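Local coordinates for ribokinase RBSK (Mycobacterium tuberculosis, PDB 3GO6), which probably catalyses the magnesium- and ATP-dependent phosphorylation of D-ribose at O-5, giving D-ribose 5-phosphate, at residues D31-V36 and A112-D117; V241-A246 and L281-S286. One frame throughout, in Å; residues are numbered along the deposited sequence.

How the interactions relate
Interaction 1 pairs the two middle strands of the four-stranded lid sheet, 29-35 and 110-116, whereas interaction 2 lies in the larger alpha/beta part, where the loop 241-246 leading into helix 246-257 meets the end of helix 265-282 and the turn after it. They follow in series along the chain, the first closing before the second opens, and their centres are about 13 Å apart. They touch directly: Val116 packs on Asp242, and Ile114 on Ala244. The lid strands, which hold part of the ribose pocket, thus rest on the metal-site loop, which leads to Asp248, the probable proton acceptor, at the junction of lid and main domain.

Interaction 1: D31-V36 and A112-D117. With RIB (alpha-D-ribofuranose), chain C.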
loop_
_atom_site.group_PDB
_atom_site.type_symbol
_atom_site.label_atom_id
_atom_site.label_comp_id
_atom_site.label_asym_id
_atom_site.label_seq_id
_atom_site.Cartn_x
_atom_site.Cartn_y
_atom_site.Cartn_z
ATOM N N ASP A 31 -1.888 -6.331 5.977
ATOM C CA ASP A 31 -2.112 -6.400 4.542
ATOM C C ASP A 31 -2.891 -5.189 4.080
ATOM O O ASP A 31 -3.929 -4.851 4.664
ATOM C CB ASP A 31 -2.952 -7.639 4.179
ATOM C CG ASP A 31 -2.170 -8.943 4.264
ATOM O OD1 ASP A 31 -0.927 -8.897 4.383
ATOM O OD2 ASP A 31 -2.813 -10.026 4.208
ATOM N N LEU A 32 -2.411 -4.573 3.011
ATOM C CA LEU A 32 -3.164 -3.527 2.312
ATOM C C LEU A 32 -3.603 -4.173 0.991
ATOM O O LEU A 32 -2.769 -4.500 0.163
ATOM C CB LEU A 32 -2.291 -2.302 2.069
ATOM C CG LEU A 32 -1.802 -1.606 3.355
ATOM C CD1 LEU A 32 -0.829 -0.509 2.997
ATOM C CD2 LEU A 32 -2.962 -1.030 4.151
ATOM N N THR A 33 -4.899 -4.418 0.854
ATOM C CA THR A 33 -5.424 -5.121 -0.325
ATOM C C THR A 33 -6.140 -4.114 -1.219
ATOM O O THR A 33 -7.060 -3.426 -0.772
ATOM C CB THR A 33 -6.365 -6.276 0.045
ATOM O OG1 THR A 33 -5.743 -7.147 0.999
ATOM C CG2 THR A 33 -6.768 -7.103 -1.203
ATOM N N PHE A 34 -5.702 -4.045 -2.475
ATOM C CA PHE A 34 -6.187 -3.099 -3.474
ATOM C C PHE A 34 -6.877 -3.886 -4.582
ATOM O O PHE A 34 -6.335 -4.889 -5.080
ATOM C CB PHE A 34 -5.029 -2.341 -4.130
ATOM C CG PHE A 34 -4.252 -1.427 -3.198
ATOM C CD1 PHE A 34 -4.434 -0.052 -3.258
ATOM C CD2 PHE A 34 -3.301 -1.940 -2.320
ATOM C CE1 PHE A 34 -3.699 0.826 -2.429
ATOM C CE2 PHE A 34 -2.560 -1.083 -1.477
ATOM C CZ PHE A 34 -2.761 0.297 -1.527
ATOM N N VAL A 35 -8.061 -3.427 -4.982
ATOM C CA VAL A 35 -8.725 -4.019 -6.151
ATOM C C VAL A 35 -8.543 -3.077 -7.336
ATOM O O VAL A 35 -8.784 -1.859 -7.211
ATOM C CB VAL A 35 -10.220 -4.328 -5.876
ATOM C CG1 VAL A 35 -10.943 -4.754 -7.182
ATOM C CG2 VAL A 35 -10.349 -5.409 -4.825
ATOM N N VAL A 36 -8.085 -3.636 -8.462
ATOM C CA VAL A 36 -7.852 -2.893 -9.703
ATOM C C VAL A 36 -8.544 -3.608 -10.885
ATOM O O VAL A 36 -8.987 -4.757 -10.758
ATOM C CB VAL A 36 -6.329 -2.782 -10.029
ATOM C CG1 VAL A 36 -5.588 -1.970 -8.931
ATOM C CG2 VAL A 36 -5.696 -4.165 -10.187
ATOM N N ALA A 112 2.312 -5.962 3.943
ATOM C CA ALA A 112 2.213 -6.524 2.593
ATOM C C ALA A 112 1.218 -5.786 1.719
ATOM O O ALA A 112 0.202 -5.291 2.217
ATOM C CB ALA A 112 1.854 -7.989 2.655
ATOM N N ILE A 113 1.511 -5.726 0.415
ATOM C CA ILE A 113 0.597 -5.127 -0.559
ATOM C C ILE A 113 0.041 -6.269 -1.408
ATOM O O ILE A 113 0.807 -7.014 -2.032
ATOM C CB ILE A 113 1.318 -4.119 -1.523
ATOM C CG1 ILE A 113 2.114 -3.064 -0.744
ATOM C CG2 ILE A 113 0.305 -3.454 -2.503
ATOM C CD1 ILE A 113 1.280 -2.289 0.286
ATOM N N ILE A 114 -1.277 -6.397 -1.422
ATOM C CA ILE A 114 -1.942 -7.405 -2.235
ATOM C C ILE A 114 -2.739 -6.649 -3.298
ATOM O O ILE A 114 -3.536 -5.769 -2.969
ATOM C CB ILE A 114 -2.923 -8.278 -1.419
ATOM C CG1 ILE A 114 -2.366 -8.673 -0.024
ATOM C CG2 ILE A 114 -3.481 -9.443 -2.291
ATOM C CD1 ILE A 114 -1.304 -9.583 -0.047
ATOM N N VAL A 115 -2.541 -6.991 -4.567
ATOM C CA VAL A 115 -3.316 -6.351 -5.628
ATOM C C VAL A 115 -4.124 -7.438 -6.353
ATOM O O VAL A 115 -3.569 -8.468 -6.737
ATOM C CB VAL A 115 -2.402 -5.596 -6.614
ATOM C CG1 VAL A 115 -3.253 -4.743 -7.600
ATOM C CG2 VAL A 115 -1.428 -4.711 -5.854
ATOM N N VAL A 116 -5.427 -7.206 -6.517
ATOM C CA VAL A 116 -6.345 -8.229 -7.056
ATOM C C VAL A 116 -6.993 -7.590 -8.281
ATOM O O VAL A 116 -7.534 -6.483 -8.185
ATOM C CB VAL A 116 -7.416 -8.656 -6.017
ATOM C CG1 VAL A 116 -8.388 -9.713 -6.595
ATOM C CG2 VAL A 116 -6.729 -9.184 -4.748
ATOM N N ASP A 117 -6.872 -8.264 -9.425
ATOM C CA ASP A 117 -7.381 -7.721 -10.698
ATOM C C ASP A 117 -8.753 -8.294 -11.090
ATOM O O ASP A 117 -9.372 -9.067 -10.338
ATOM C CB ASP A 117 -6.330 -7.843 -11.838
ATOM C CG ASP A 117 -6.126 -9.293 -12.352
ATOM O OD1 ASP A 117 -6.986 -10.176 -12.159
ATOM O OD2 ASP A 117 -5.076 -9.548 -12.988
HETATM O O5 RIB C . -0.377 -15.464 0.822
HETATM C C5 RIB C . -0.862 -14.124 1.062
HETATM C C4 RIB C . -0.032 -13.488 2.192
HETATM O O4 RIB C . 1.295 -13.235 1.687
HETATM C C3 RIB C . -0.544 -12.126 2.628
HETATM O O3 RIB C . -1.374 -12.154 3.816
HETATM C C2 RIB C . 0.713 -11.294 2.800
HETATM O O2 RIB C . 0.859 -10.818 4.144
HETATM C C1 RIB C . 1.896 -12.146 2.367
HETATM O O1 RIB C . 2.622 -12.670 3.487
#
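Inside a parallel strand pair, neighbouring Asp31 and Ala112 both touch bound ribose. The Asp31 carboxylate grips two hydroxyls of the sugar at once, OD1 accepting from O2 at 2.6 Å and OD2 accepting from O3. Ala112 CB lies 3.4 Å from Asp31 OD1 and also touches the ribose O2. Farther along the same face, Ile114 has CG1 anti to its carbonyl carbon (chi1 -41°), and CD1 at the end of that branch reaches ribose C3 at 3.8 Å. Its CG1 meanwhile lies against Thr33 OG1.

Five backbone hydrogen bonds join the two segments, from Leu32 N to Ala112 O at one end to Val36 N to Val116 O at the other. The face carrying Leu32, Phe34, Ile113 and Val115 is apolar between these two strands. Leu32 CD1 meets Ile113 CD1 at 3.9 Å, and Ile113 CG2 approaches the CD2-CE2 side of the Phe34 ring obliquely. Leu32, Phe34 and Ile113 also pack against Leu32, Ile113 and Phe34 of the second subunit. One face of this strand pair thus holds two adjacent ribose hydroxyls through a carboxylate, one of several partners of the sugar beside Asn29, Asn61 and Asp248, while the other packs against the second subunit.

Interaction 2: V241-A246 and L281-S286; sequences VDTAGA and LATLVS
Thr283 O receives two successive backbone N-H groups, from Val241 and Asp242, and so fixes the loop 241-246 to the turn that follows helix 265-282. Val241 N lies 2.7 Å from Thr283 O in a nearly straight bond, whereas Asp242 N reaches the same Thr283 O at 3.1 Å, tilted from the carbonyl plane. On the inner side, small groups pack together: Ala246 CB touches Thr283 CG2 at 3.6 Å and Ala282 CB at 3.9 Å. Thr283 CG2 faces this way because it stands anti to its carbonyl carbon, while OG1 bonds back to Ala280 O.

The other side is exposed to solvent, and Leu284 and Val285 point away from the loop. Val241 still packs closely there, CG2 over Leu284 O and CG1 3.2 Å from Ser286 OG. The buried Asp242 carboxylate closes an Asx turn, OD1 taking Ala244 N from above its plane, and OD2 accepts from Gly287 N. Asp242, Ala244, Ala282, Val285 and Gly287 surround the magnesium ion of this structure, at a position that probably holds potassium in ribokinases. With Gly245 at the N-cap position, the contact joins the start of helix 246-257 to the end of helix 265-282, beside lid strand 110-116.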
loop_
_atom_site.group_PDB
_atom_site.type_symbol
_atom_site.label_atom_id
_atom_site.label_comp_id
_atom_site.label_asym_id
_atom_site.label_seq_id
_atom_site.Cartn_x
_atom_site.Cartn_y
_atom_site.Cartn_z
ATOM N N VAL A 241 -13.721 -15.119 -6.718
ATOM C CA VAL A 241 -13.863 -13.706 -6.378
ATOM C C VAL A 241 -12.482 -13.090 -6.150
ATOM O O VAL A 241 -12.189 -12.006 -6.652
ATOM C CB VAL A 241 -14.767 -13.545 -5.134
ATOM C CG1 VAL A 241 -14.666 -12.146 -4.548
ATOM C CG2 VAL A 241 -16.199 -13.886 -5.505
ATOM N N ASP A 242 -11.633 -13.801 -5.406
ATOM C CA ASP A 242 -10.320 -13.300 -5.020
ATOM C C ASP A 242 -9.449 -14.499 -4.651
ATOM O O ASP A 242 -9.686 -15.140 -3.642
ATOM C CB ASP A 242 -10.475 -12.341 -3.821
ATOM C CG ASP A 242 -9.151 -11.806 -3.304
ATOM O OD1 ASP A 242 -8.082 -12.094 -3.889
ATOM O OD2 ASP A 242 -9.191 -11.060 -2.296
ATOM N N THR A 243 -8.444 -14.784 -5.474
ATOM C CA THR A 243 -7.548 -15.918 -5.240
ATOM C C THR A 243 -6.520 -15.650 -4.127
ATOM O O THR A 243 -5.895 -16.580 -3.631
ATOM C CB THR A 243 -6.796 -16.323 -6.510
ATOM O OG1 THR A 243 -6.029 -15.214 -6.979
ATOM C CG2 THR A 243 -7.779 -16.755 -7.615
ATOM N N ALA A 244 -6.334 -14.384 -3.751
ATOM C CA ALA A 244 -5.349 -14.062 -2.715
ATOM C C ALA A 244 -5.714 -14.776 -1.415
ATOM O O ALA A 244 -6.889 -14.851 -1.032
ATOM C CB ALA A 244 -5.271 -12.563 -2.509
ATOM N N GLY A 245 -4.701 -15.342 -0.773
ATOM C CA GLY A 245 -4.906 -16.019 0.485
ATOM C C GLY A 245 -5.263 -17.490 0.320
ATOM O O GLY A 245 -5.189 -18.238 1.272
ATOM N N ALA A 246 -5.664 -17.916 -0.878
ATOM C CA ALA A 246 -6.139 -19.305 -1.010
ATOM C C ALA A 246 -5.025 -20.329 -0.836
ATOM O O ALA A 246 -5.259 -21.438 -0.310
ATOM C CB ALA A 246 -6.870 -19.516 -2.330
ATOM N N LEU A 281 -12.789 -22.994 -1.907
ATOM C CA LEU A 281 -13.698 -22.217 -1.067
ATOM C C LEU A 281 -13.113 -20.855 -0.693
ATOM O O LEU A 281 -13.836 -19.849 -0.609
ATOM C CB LEU A 281 -14.023 -22.986 0.222
ATOM C CG LEU A 281 -14.883 -24.244 0.135
ATOM C CD1 LEU A 281 -15.108 -24.827 1.515
ATOM C CD2 LEU A 281 -16.232 -23.977 -0.565
ATOM N N ALA A 282 -11.802 -20.839 -0.458
ATOM C CA ALA A 282 -11.097 -19.614 -0.084
ATOM C C ALA A 282 -11.143 -18.575 -1.217
ATOM O O ALA A 282 -11.113 -17.385 -0.960
ATOM C CB ALA A 282 -9.651 -19.950 0.305
ATOM N N THR A 283 -11.267 -19.018 -2.467
ATOM C CA THR A 283 -11.334 -18.088 -3.598
ATOM C C THR A 283 -12.719 -17.442 -3.772
ATOM O O THR A 283 -12.887 -16.543 -4.598
ATOM C CB THR A 283 -10.918 -18.762 -4.933
ATOM O OG1 THR A 283 -11.937 -19.704 -5.321
ATOM C CG2 THR A 283 -9.569 -19.482 -4.770
ATOM N N LEU A 284 -13.696 -17.893 -3.006
ATOM C CA LEU A 284 -15.052 -17.363 -3.111
ATOM C C LEU A 284 -15.250 -16.073 -2.306
ATOM O O LEU A 284 -16.293 -15.407 -2.438
ATOM C CB LEU A 284 -16.047 -18.410 -2.622
ATOM C CG LEU A 284 -16.184 -19.697 -3.441
ATOM C CD1 LEU A 284 -17.073 -20.675 -2.686
ATOM C CD2 LEU A 284 -16.783 -19.408 -4.799
ATOM N N VAL A 285 -14.242 -15.741 -1.491
ATOM C CA VAL A 285 -14.308 -14.664 -0.498
ATOM C C VAL A 285 -13.269 -13.582 -0.814
ATOM O O VAL A 285 -12.096 -13.883 -1.060
ATOM C CB VAL A 285 -14.037 -15.225 0.942
ATOM C CG1 VAL A 285 -14.145 -14.141 1.986
ATOM C CG2 VAL A 285 -15.014 -16.347 1.292
ATOM N N SER A 286 -13.707 -12.324 -0.798
ATOM C CA SER A 286 -12.798 -11.186 -0.903
ATOM C C SER A 286 -11.955 -11.117 0.366
ATOM O O SER A 286 -12.431 -11.369 1.465
ATOM C CB SER A 286 -13.576 -9.871 -1.062
ATOM O OG SER A 286 -14.195 -9.821 -2.338
#